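Local atomic coordinates of arginine kinase (Cydia pomonella granulosis virus, PDB entry 6VVG), a protein that probably works as a serine/threonine protein kinase that uses ATP, and is seen here with adenosine monophosphate in its nucleotide pocket. Residues A[163-168]-A[188-193]; A[175-180]-A[224-229]; A[195-200]-A[262-267]. All blocks are in the same frame, centred on the assembly; numbering follows the deposited sequence. Where two conformers were deposited one is given.

Contact 1: residues A[163-168]-A[188-193]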
loop_
_atom_site.group_PDB
_atom_site.type_symbol
_atom_site.label_atom_id
_atom_site.label_comp_id
_atom_site.label_asym_id
_atom_site.label_seq_id
_atom_site.Cartn_x
_atom_site.Cartn_y
_atom_site.Cartn_z
ATOM N N LEU A 163 2.379 9.511 5.778
ATOM C CA LEU A 163 2.357 10.152 4.469
ATOM C C LEU A 163 3.001 9.287 3.392
ATOM O O LEU A 163 3.275 9.782 2.292
ATOM C CB LEU A 163 3.055 11.511 4.533
ATOM C CG LEU A 163 2.329 12.606 5.314
ATOM C CD1 LEU A 163 3.052 13.940 5.166
ATOM C CD2 LEU A 163 0.881 12.745 4.870
ATOM N N SER A 164 3.241 8.008 3.680
ATOM C CA SER A 164 3.881 7.113 2.725
ATOM C C SER A 164 3.010 6.927 1.487
ATOM O O SER A 164 1.776 6.963 1.555
ATOM C CB SER A 164 4.154 5.755 3.375
ATOM O OG SER A 164 5.148 5.856 4.383
ATOM N N ARG A 165 3.665 6.709 0.347
ATOM C CA ARG A 165 2.962 6.617 -0.922
ATOM C C ARG A 165 3.553 5.524 -1.803
ATOM O O ARG A 165 4.713 5.126 -1.659
ATOM C CB ARG A 165 3.014 7.944 -1.699
ATOM C CG ARG A 165 2.551 9.164 -0.936
ATOM C CD ARG A 165 1.042 9.161 -0.759
ATOM N NE ARG A 165 0.628 10.256 0.109
ATOM C CZ ARG A 165 -0.440 10.232 0.899
ATOM N NH1 ARG A 165 -1.230 9.166 0.920
ATOM N NH2 ARG A 165 -0.722 11.283 1.660
ATOM N N ILE A 166 2.733 5.066 -2.748
ATOM C CA ILE A 166 3.157 4.077 -3.733
ATOM C C ILE A 166 3.879 4.783 -4.874
ATOM O O ILE A 166 3.404 5.800 -5.391
ATOM C CB ILE A 166 1.953 3.278 -4.262
ATOM C CG1 ILE A 166 1.349 2.404 -3.163
ATOM C CG2 ILE A 166 2.369 2.422 -5.446
ATOM C CD1 ILE A 166 0.089 1.657 -3.586
ATOM N N VAL A 167 5.025 4.231 -5.278
ATOM C CA VAL A 167 5.796 4.815 -6.367
ATOM C C VAL A 167 4.947 4.863 -7.628
ATOM O O VAL A 167 4.295 3.878 -7.997
ATOM C CB VAL A 167 7.083 4.008 -6.597
ATOM C CG1 VAL A 167 7.782 4.457 -7.874
ATOM C CG2 VAL A 167 8.010 4.129 -5.396
ATOM N N GLY A 168 4.947 6.016 -8.293
ATOM C CA GLY A 168 4.300 6.167 -9.579
ATOM C C GLY A 168 2.932 6.817 -9.553
ATOM O O GLY A 168 2.415 7.162 -10.624
ATOM N N GLU A 188 5.418 16.011 -9.966
ATOM C CA GLU A 188 5.803 14.738 -10.554
ATOM C C GLU A 188 5.263 13.592 -9.703
ATOM O O GLU A 188 4.919 13.764 -8.530
ATOM C CB GLU A 188 7.323 14.635 -10.678
ATOM C CG GLU A 188 7.938 15.598 -11.676
ATOM C CD GLU A 188 9.361 15.216 -12.060
ATOM O OE1 GLU A 188 9.774 14.066 -11.804
ATOM O OE2 GLU A 188 10.071 16.076 -12.614
ATOM N N ALA A 189 5.186 12.408 -10.308
ATOM C CA ALA A 189 4.721 11.233 -9.582
ATOM C C ALA A 189 5.623 10.950 -8.383
ATOM O O ALA A 189 6.815 11.269 -8.386
ATOM C CB ALA A 189 4.685 10.016 -10.506
ATOM N N TYR A 190 5.038 10.356 -7.342
ATOM C CA TYR A 190 5.822 9.939 -6.187
ATOM C C TYR A 190 6.952 9.019 -6.631
ATOM O O TYR A 190 6.734 8.065 -7.385
ATOM C CB TYR A 190 4.926 9.239 -5.164
ATOM C CG TYR A 190 4.053 10.201 -4.392
ATOM C CD1 TYR A 190 4.613 11.242 -3.656
ATOM C CD2 TYR A 190 2.674 10.077 -4.400
ATOM C CE1 TYR A 190 3.822 12.132 -2.955
ATOM C CE2 TYR A 190 1.871 10.959 -3.697
ATOM C CZ TYR A 190 2.451 11.989 -2.983
ATOM O OH TYR A 190 1.659 12.871 -2.282
ATOM N N GLN A 191 8.165 9.313 -6.171
ATOM C CA GLN A 191 9.345 8.586 -6.612
ATOM C C GLN A 191 10.385 8.618 -5.505
ATOM O O GLN A 191 10.313 9.437 -4.585
ATOM C CB GLN A 191 9.914 9.181 -7.905
ATOM C CG GLN A 191 9.938 10.702 -7.924
ATOM C CD GLN A 191 10.387 11.267 -9.261
ATOM O OE1 GLN A 191 11.582 11.332 -9.551
ATOM N NE2 GLN A 191 9.427 11.684 -10.080
ATOM N N THR A 192 11.355 7.706 -5.599
ATOM C CA THR A 192 12.375 7.614 -4.560
ATOM C C THR A 192 13.144 8.920 -4.416
ATOM O O THR A 192 13.594 9.256 -3.314
ATOM C CB THR A 192 13.342 6.466 -4.855
ATOM O OG1 THR A 192 13.925 6.638 -6.153
ATOM C CG2 THR A 192 12.621 5.125 -4.798
ATOM N N SER A 193 13.306 9.670 -5.508
ATOM C CA SER A 193 14.069 10.911 -5.443
ATOM C C SER A 193 13.447 11.902 -4.466
ATOM O O SER A 193 14.158 12.742 -3.902
ATOM C CB SER A 193 14.185 11.535 -6.836
ATOM O OG SER A 193 12.948 12.065 -7.280
#

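Contact 2: residues A[175-180]-A[224-229]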
loop_
_atom_site.group_PDB
_atom_site.type_symbol
_atom_site.label_atom_id
_atom_site.label_comp_id
_atom_site.label_asym_id
_atom_site.label_seq_id
_atom_site.Cartn_x
_atom_site.Cartn_y
_atom_site.Cartn_z
ATOM N N GLY A 175 2.810 16.761 3.374
ATOM C CA GLY A 175 4.089 16.844 4.052
ATOM C C GLY A 175 4.526 18.275 4.296
ATOM O O GLY A 175 3.728 19.217 4.305
ATOM N N THR A 176 5.833 18.438 4.483
ATOM C CA THR A 176 6.410 19.718 4.876
ATOM C C THR A 176 7.067 20.390 3.677
ATOM O O THR A 176 8.016 19.854 3.093
ATOM C CB THR A 176 7.422 19.532 6.005
ATOM O OG1 THR A 176 6.843 18.723 7.037
ATOM C CG2 THR A 176 7.836 20.876 6.591
ATOM N N THR A 177 6.590 21.594 3.355
ATOM C CA THR A 177 6.990 22.274 2.130
ATOM C C THR A 177 8.500 22.425 2.027
ATOM O O THR A 177 9.074 22.255 0.947
ATOM C CB THR A 177 6.310 23.644 2.071
ATOM O OG1 THR A 177 4.891 23.482 2.203
ATOM C CG2 THR A 177 6.629 24.364 0.772
ATOM N N VAL A 178 9.168 22.730 3.139
ATOM C CA VAL A 178 10.577 23.103 3.071
ATOM C C VAL A 178 11.464 21.885 2.846
ATOM O O VAL A 178 12.688 22.014 2.716
ATOM C CB VAL A 178 11.021 23.864 4.334
ATOM C CG1 VAL A 178 10.352 25.235 4.403
ATOM C CG2 VAL A 178 10.714 23.053 5.590
ATOM N N TYR A 179 10.866 20.699 2.804
ATOM C CA TYR A 179 11.579 19.492 2.413
ATOM C C TYR A 179 11.209 19.030 1.010
ATOM O O TYR A 179 11.676 17.971 0.577
ATOM C CB TYR A 179 11.314 18.360 3.418
ATOM C CG TYR A 179 12.054 18.488 4.739
ATOM C CD1 TYR A 179 11.502 19.194 5.800
ATOM C CD2 TYR A 179 13.295 17.891 4.927
ATOM C CE1 TYR A 179 12.165 19.310 7.010
ATOM C CE2 TYR A 179 13.970 18.004 6.133
ATOM C CZ TYR A 179 13.398 18.714 7.172
ATOM O OH TYR A 179 14.061 18.828 8.374
ATOM N N PHE A 180 10.389 19.795 0.288
ATOM C CA PHE A 180 9.924 19.377 -1.030
ATOM C C PHE A 180 11.059 19.434 -2.048
ATOM O O PHE A 180 11.733 20.458 -2.177
ATOM C CB PHE A 180 8.787 20.279 -1.519
ATOM C CG PHE A 180 7.446 20.006 -0.894
ATOM C CD1 PHE A 180 7.316 19.192 0.213
ATOM C CD2 PHE A 180 6.308 20.597 -1.423
ATOM C CE1 PHE A 180 6.073 18.962 0.779
ATOM C CE2 PHE A 180 5.065 20.371 -0.861
ATOM C CZ PHE A 180 4.948 19.554 0.242
ATOM N N ASP A 224 4.676 30.369 7.923
ATOM C CA ASP A 224 3.409 29.687 7.684
ATOM C C ASP A 224 2.950 29.881 6.244
ATOM O O ASP A 224 2.236 29.030 5.699
ATOM C CB ASP A 224 2.340 30.189 8.654
ATOM C CG ASP A 224 1.289 29.133 8.958
ATOM O OD1 ASP A 224 0.490 28.803 8.053
ATOM O OD2 ASP A 224 1.267 28.625 10.100
ATOM N N ALA A 225 3.376 30.971 5.608
ATOM C CA ALA A 225 2.911 31.333 4.276
ATOM C C ALA A 225 3.798 30.800 3.160
ATOM O O ALA A 225 3.499 31.043 1.988
ATOM C CB ALA A 225 2.812 32.858 4.142
ATOM N N ILE A 226 4.876 30.086 3.483
ATOM C CA ILE A 226 5.778 29.599 2.447
ATOM C C ILE A 226 5.064 28.551 1.605
ATOM O O ILE A 226 4.452 27.614 2.134
ATOM C CB ILE A 226 7.063 29.039 3.073
ATOM C CG1 ILE A 226 8.149 28.887 2.007
ATOM C CG2 ILE A 226 6.800 27.692 3.730
ATOM C CD1 ILE A 226 8.667 30.197 1.454
ATOM N N GLU A 227 5.140 28.707 0.287
ATOM C CA GLU A 227 4.432 27.836 -0.632
ATOM C C GLU A 227 5.412 27.064 -1.504
ATOM O O GLU A 227 6.543 27.512 -1.727
ATOM C CB GLU A 227 3.484 28.639 -1.529
ATOM C CG GLU A 227 2.323 29.285 -0.785
ATOM C CD GLU A 227 1.386 28.268 -0.152
ATOM O OE1 GLU A 227 1.623 27.051 -0.309
ATOM O OE2 GLU A 227 0.407 28.685 0.501
ATOM N N PRO A 228 5.003 25.898 -2.012
ATOM C CA PRO A 228 5.939 25.092 -2.820
ATOM C C PRO A 228 6.695 25.876 -3.888
ATOM O O PRO A 228 7.913 25.696 -4.041
ATOM C CB PRO A 228 5.014 24.028 -3.434
ATOM C CG PRO A 228 3.972 23.792 -2.347
ATOM C CD PRO A 228 3.728 25.189 -1.757
ATOM N N LYS A 229 6.004 26.715 -4.661
ATOM C CA LYS A 229 6.667 27.433 -5.741
ATOM C C LYS A 229 7.612 28.507 -5.219
ATOM O O LYS A 229 8.521 28.919 -5.945
ATOM C CB LYS A 229 5.621 28.043 -6.674
ATOM C CG LYS A 229 4.978 27.031 -7.617
ATOM C CD LYS A 229 5.980 26.511 -8.639
ATOM C CE LYS A 229 5.434 25.302 -9.396
ATOM N NZ LYS A 229 4.332 25.666 -10.341
HETATM O O HOH W 1 3.980 25.465 4.180
#

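Contact 3: residues A[195-200]-A[262-267]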
loop_
_atom_site.group_PDB
_atom_site.type_symbol
_atom_site.label_atom_id
_atom_site.label_comp_id
_atom_site.label_asym_id
_atom_site.label_seq_id
_atom_site.Cartn_x
_atom_site.Cartn_y
_atom_site.Cartn_z
ATOM N N ASP A 195 12.321 11.153 -1.500
ATOM C CA ASP A 195 12.951 10.818 -0.229
ATOM C C ASP A 195 14.417 11.228 -0.219
ATOM O O ASP A 195 14.917 11.750 0.784
ATOM C CB ASP A 195 12.819 9.317 0.041
ATOM C CG ASP A 195 11.448 8.930 0.566
ATOM O OD1 ASP A 195 10.666 9.831 0.927
ATOM O OD2 ASP A 195 11.154 7.717 0.621
ATOM N N TRP A 196 15.127 10.994 -1.325
ATOM C CA TRP A 196 16.557 11.284 -1.348
ATOM C C TRP A 196 16.820 12.774 -1.175
ATOM O O TRP A 196 17.780 13.164 -0.502
ATOM C CB TRP A 196 17.175 10.762 -2.645
ATOM C CG TRP A 196 17.104 9.264 -2.749
ATOM C CD1 TRP A 196 16.800 8.530 -3.858
ATOM C CD2 TRP A 196 17.329 8.318 -1.693
ATOM N NE1 TRP A 196 16.830 7.189 -3.560
ATOM C CE2 TRP A 196 17.151 7.033 -2.237
ATOM C CE3 TRP A 196 17.671 8.435 -0.341
ATOM C CZ2 TRP A 196 17.300 5.875 -1.477
ATOM C CZ3 TRP A 196 17.815 7.285 0.410
ATOM C CH2 TRP A 196 17.633 6.021 -0.160
ATOM N N TRP A 197 15.980 13.623 -1.772
ATOM C CA TRP A 197 16.127 15.062 -1.571
ATOM C C TRP A 197 15.963 15.422 -0.100
ATOM O O TRP A 197 16.762 16.181 0.461
ATOM C CB TRP A 197 15.110 15.822 -2.425
ATOM C CG TRP A 197 15.167 17.308 -2.256
ATOM C CD1 TRP A 197 14.527 18.052 -1.307
ATOM C CD2 TRP A 197 15.896 18.236 -3.069
ATOM N NE1 TRP A 197 14.818 19.384 -1.475
ATOM C CE2 TRP A 197 15.657 19.524 -2.550
ATOM C CE3 TRP A 197 16.731 18.102 -4.181
ATOM C CZ2 TRP A 197 16.218 20.669 -3.108
ATOM C CZ3 TRP A 197 17.288 19.240 -4.734
ATOM C CH2 TRP A 197 17.028 20.507 -4.197
ATOM N N ALA A 198 14.928 14.880 0.543
ATOM C CA ALA A 198 14.733 15.127 1.968
ATOM C C ALA A 198 15.920 14.619 2.777
ATOM O O ALA A 198 16.339 15.262 3.747
ATOM C CB ALA A 198 13.437 14.469 2.443
ATOM N N VAL A 199 16.471 13.464 2.401
ATOM C CA VAL A 199 17.689 12.990 3.053
ATOM C C VAL A 199 18.792 14.029 2.916
ATOM O O VAL A 199 19.538 14.299 3.866
ATOM C CB VAL A 199 18.122 11.632 2.470
ATOM C CG1 VAL A 199 19.537 11.296 2.927
ATOM C CG2 VAL A 199 17.146 10.540 2.878
ATOM N N GLY A 200 18.913 14.629 1.731
ATOM C CA GLY A 200 19.905 15.672 1.541
ATOM C C GLY A 200 19.713 16.840 2.488
ATOM O O GLY A 200 20.677 17.361 3.051
ATOM N N ASN A 262 19.908 15.749 -13.052
ATOM C CA ASN A 262 21.000 15.170 -13.823
ATOM C C ASN A 262 22.371 15.530 -13.272
ATOM O O ASN A 262 23.382 15.062 -13.809
ATOM C CB ASN A 262 20.890 15.618 -15.279
ATOM C CG ASN A 262 19.636 15.097 -15.950
ATOM O OD1 ASN A 262 19.595 13.957 -16.407
ATOM N ND2 ASN A 262 18.599 15.929 -16.001
ATOM N N SER A 263 22.430 16.345 -12.220
ATOM C CA SER A 263 23.671 16.634 -11.511
ATOM C C SER A 263 23.571 16.241 -10.042
ATOM O O SER A 263 24.405 16.657 -9.232
ATOM C CB SER A 263 24.025 18.116 -11.641
ATOM O OG SER A 263 24.371 18.437 -12.975
ATOM N N ARG A 264 22.572 15.435 -9.692
ATOM C CA ARG A 264 22.218 15.148 -8.311
ATOM C C ARG A 264 22.411 13.669 -8.003
ATOM O O ARG A 264 22.303 12.811 -8.886
ATOM C CB ARG A 264 20.754 15.553 -8.041
ATOM C CG ARG A 264 20.325 15.504 -6.585
ATOM C CD ARG A 264 18.808 15.659 -6.419
ATOM N NE ARG A 264 18.236 16.717 -7.249
ATOM C CZ ARG A 264 16.953 16.794 -7.583
ATOM N NH1 ARG A 264 16.103 15.870 -7.157
ATOM N NH2 ARG A 264 16.518 17.792 -8.341
ATOM N N LEU A 265 22.726 13.384 -6.743
ATOM C CA LEU A 265 22.671 12.020 -6.221
ATOM C C LEU A 265 21.203 11.723 -5.940
ATOM O O LEU A 265 20.692 11.977 -4.848
ATOM C CB LEU A 265 23.522 11.874 -4.966
ATOM C CG LEU A 265 24.962 12.378 -5.025
ATOM C CD1 LEU A 265 25.551 12.428 -3.620
ATOM C CD2 LEU A 265 25.808 11.511 -5.933
ATOM N N SER A 266 20.509 11.193 -6.945
ATOM C CA SER A 266 19.067 10.993 -6.875
ATOM C C SER A 266 18.681 9.525 -6.781
ATOM O O SER A 266 17.489 9.200 -6.845
ATOM C CB SER A 266 18.389 11.625 -8.093
ATOM O OG SER A 266 18.881 11.051 -9.292
ATOM N N THR A 267 19.656 8.633 -6.637
ATOM C CA THR A 267 19.408 7.206 -6.539
ATOM C C THR A 267 20.192 6.637 -5.365
ATOM O O THR A 267 21.162 7.235 -4.893
ATOM C CB THR A 267 19.814 6.466 -7.821
ATOM O OG1 THR A 267 21.231 6.576 -8.002
ATOM C CG2 THR A 267 19.102 7.048 -9.031
#

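Contact 1: residues A[163-168]-A[188-193]
Two torsions lay the Arg165 side chain against Tyr190: chi1 of -53° places CG opposite the carbonyl carbon, and a bend at chi2 (-73°) folds the chain along the phenol instead of straight past it. Tyr190 CG lies beside its backbone N, which carries the ring toward 163-168, and the rotation about CB-CG then turns one face to the arginine. The result is a CH-pi contact, with Arg165 CG 3.4 Å from the centroid of the Tyr190 ring and almost over its centre. The methylenes on either side of CG follow the ring margin, Arg165 CB lying 3.5 Å from Tyr190 CD2. Both polar ends run on to Asp174, which forms a salt bridge with Arg165 NH2 through one carboxylate oxygen and accepts a hydrogen bond from Tyr190 OH with the other, so the CH-pi contact and the shared carboxylate act on the same pair. Further along, the backbones join directly: Gly168 N donates to Tyr190 O at 2.9 Å in a fairly straight bond (163° at the hydrogen). Val167 CA brings a C-H to that same oxygen at 3.5 Å, while Ala189 CB rests 3.6 Å from Gly168 O. Within 188-193, Gln191 NE2 is fixed by Glu188 OE1 and Ala189 O. Residues 163-168 open the activation segment after the DFG-like motif, whereas 188-193 follow its APE-like end and lead into helix 192-208; the contact fastens that segment's start to the chain beyond its end. Strand 165-166 pairs with strand 137-138, Ile166 leans on helix 59-66, and Val167 O receives Asn136 ND2 of the second subunit.

Contact 2: residues A[175-180]-A[224-229]
Thr177 and Pro228 join two recognisable pieces of the kinase C-lobe: the end of the activation segment, equivalent to the P+1 loop just ahead of the APE-like motif, and the start of helix 228-235, which corresponds to the alphaG helix. The tight part centres on one methyl group. Because Thr177 CG2 stands opposite its own backbone N, it is driven into the chain at the Glu227-Pro228 junction, 3.6 Å from Pro228 N and 3.7 Å from Glu227 C. Beside it, Phe180 and Pro228 run side by side in the same direction, with Phe180 CE2 3.9 Å from Pro228 CG. A short 3-10 turn over 177-179 brings these two residues of the loop together: Phe180 N bonds to Thr177 O, and the phenyl ring lies with one face over Thr177 CA. Met231, one turn into helix 228-235, touches both Thr177 and Ile226, and Tyr235 OH of the same helix bonds to Phe180 O. The other side of the contact is looser. Val178 CG1 only grazes Ile226 CG2, at 4.4 Å, and Glu227 starts out away from the loop into an exposed position. Here the polar groups are too far apart to bond directly, and a water fills the gap, donating to Ile226 O at 3.0 Å and lying 2.9 Å from Thr177 OG1.

Contact 3: residues A[195-200]-A[262-267]
Trp197 and Arg264 meet at the site in the kinase C-lobe where the APE-like motif is held. Arg264 runs extended through chi2, then bends at chi3 (-44°), which turns its guanidinium broadside to the indole. Trp197 CE3 lies over the centre of one guanidinium face, 3.7 Å from Arg264 CZ, with the two planes 72° apart. Arg264 CD sits in the plane of the indole at its edge, so the groups cross at about a right angle and do not stack. The charge is met on several sides, by Glu183 at NH1 and by the carbonyls of Ala258 and Leu259 at NE and NH2; this matches the textbook pairing of protein kinases, in which an arginine from late in the C-lobe holds the glutamate of the APE motif. Trp197 itself sits on helix 192-208, the alphaF equivalent around which the lobe is assembled. One residue earlier on that helix, Trp196 projects toward the loop and points its ring edge at a carbonyl: Trp196 CD1 is 3.1 Å from Ser266 O, which lies near the indole plane, while Trp196 NE1 comes only to 3.9 Å from Thr267 C. An inverse gamma turn centred on Leu265 precedes this carbonyl. Thr267 then N-caps helix 268-272, and Glu270 OE1 is hydrogen-bonded to both Thr267 OG1 and Ser266 N.

In the fold
From the N-lobe sheet the chain passes helix 115-133 and short strands before reaching the activation segment, where contact 1 opens at 163-168. Before it closes at 188-193, contact 2 opens at 175-180, so these two loops cross; Leu163 CD1 packs on Gly175 CA, 3.3 Å away. Contact 3 opens on helix 192-208 just after contact 1 has closed, placing those two in series on one helix. Contact 2 closes at 224-229, inside the longer span that contact 3 completes at 262-267, and these also cross. Trp197 links them, packing against the carbonyls of Tyr179 and Phe180. Together the three tie the activation segment, helix 192-208, helix 228-235 and the turn before helix 268-272 into one C-lobe.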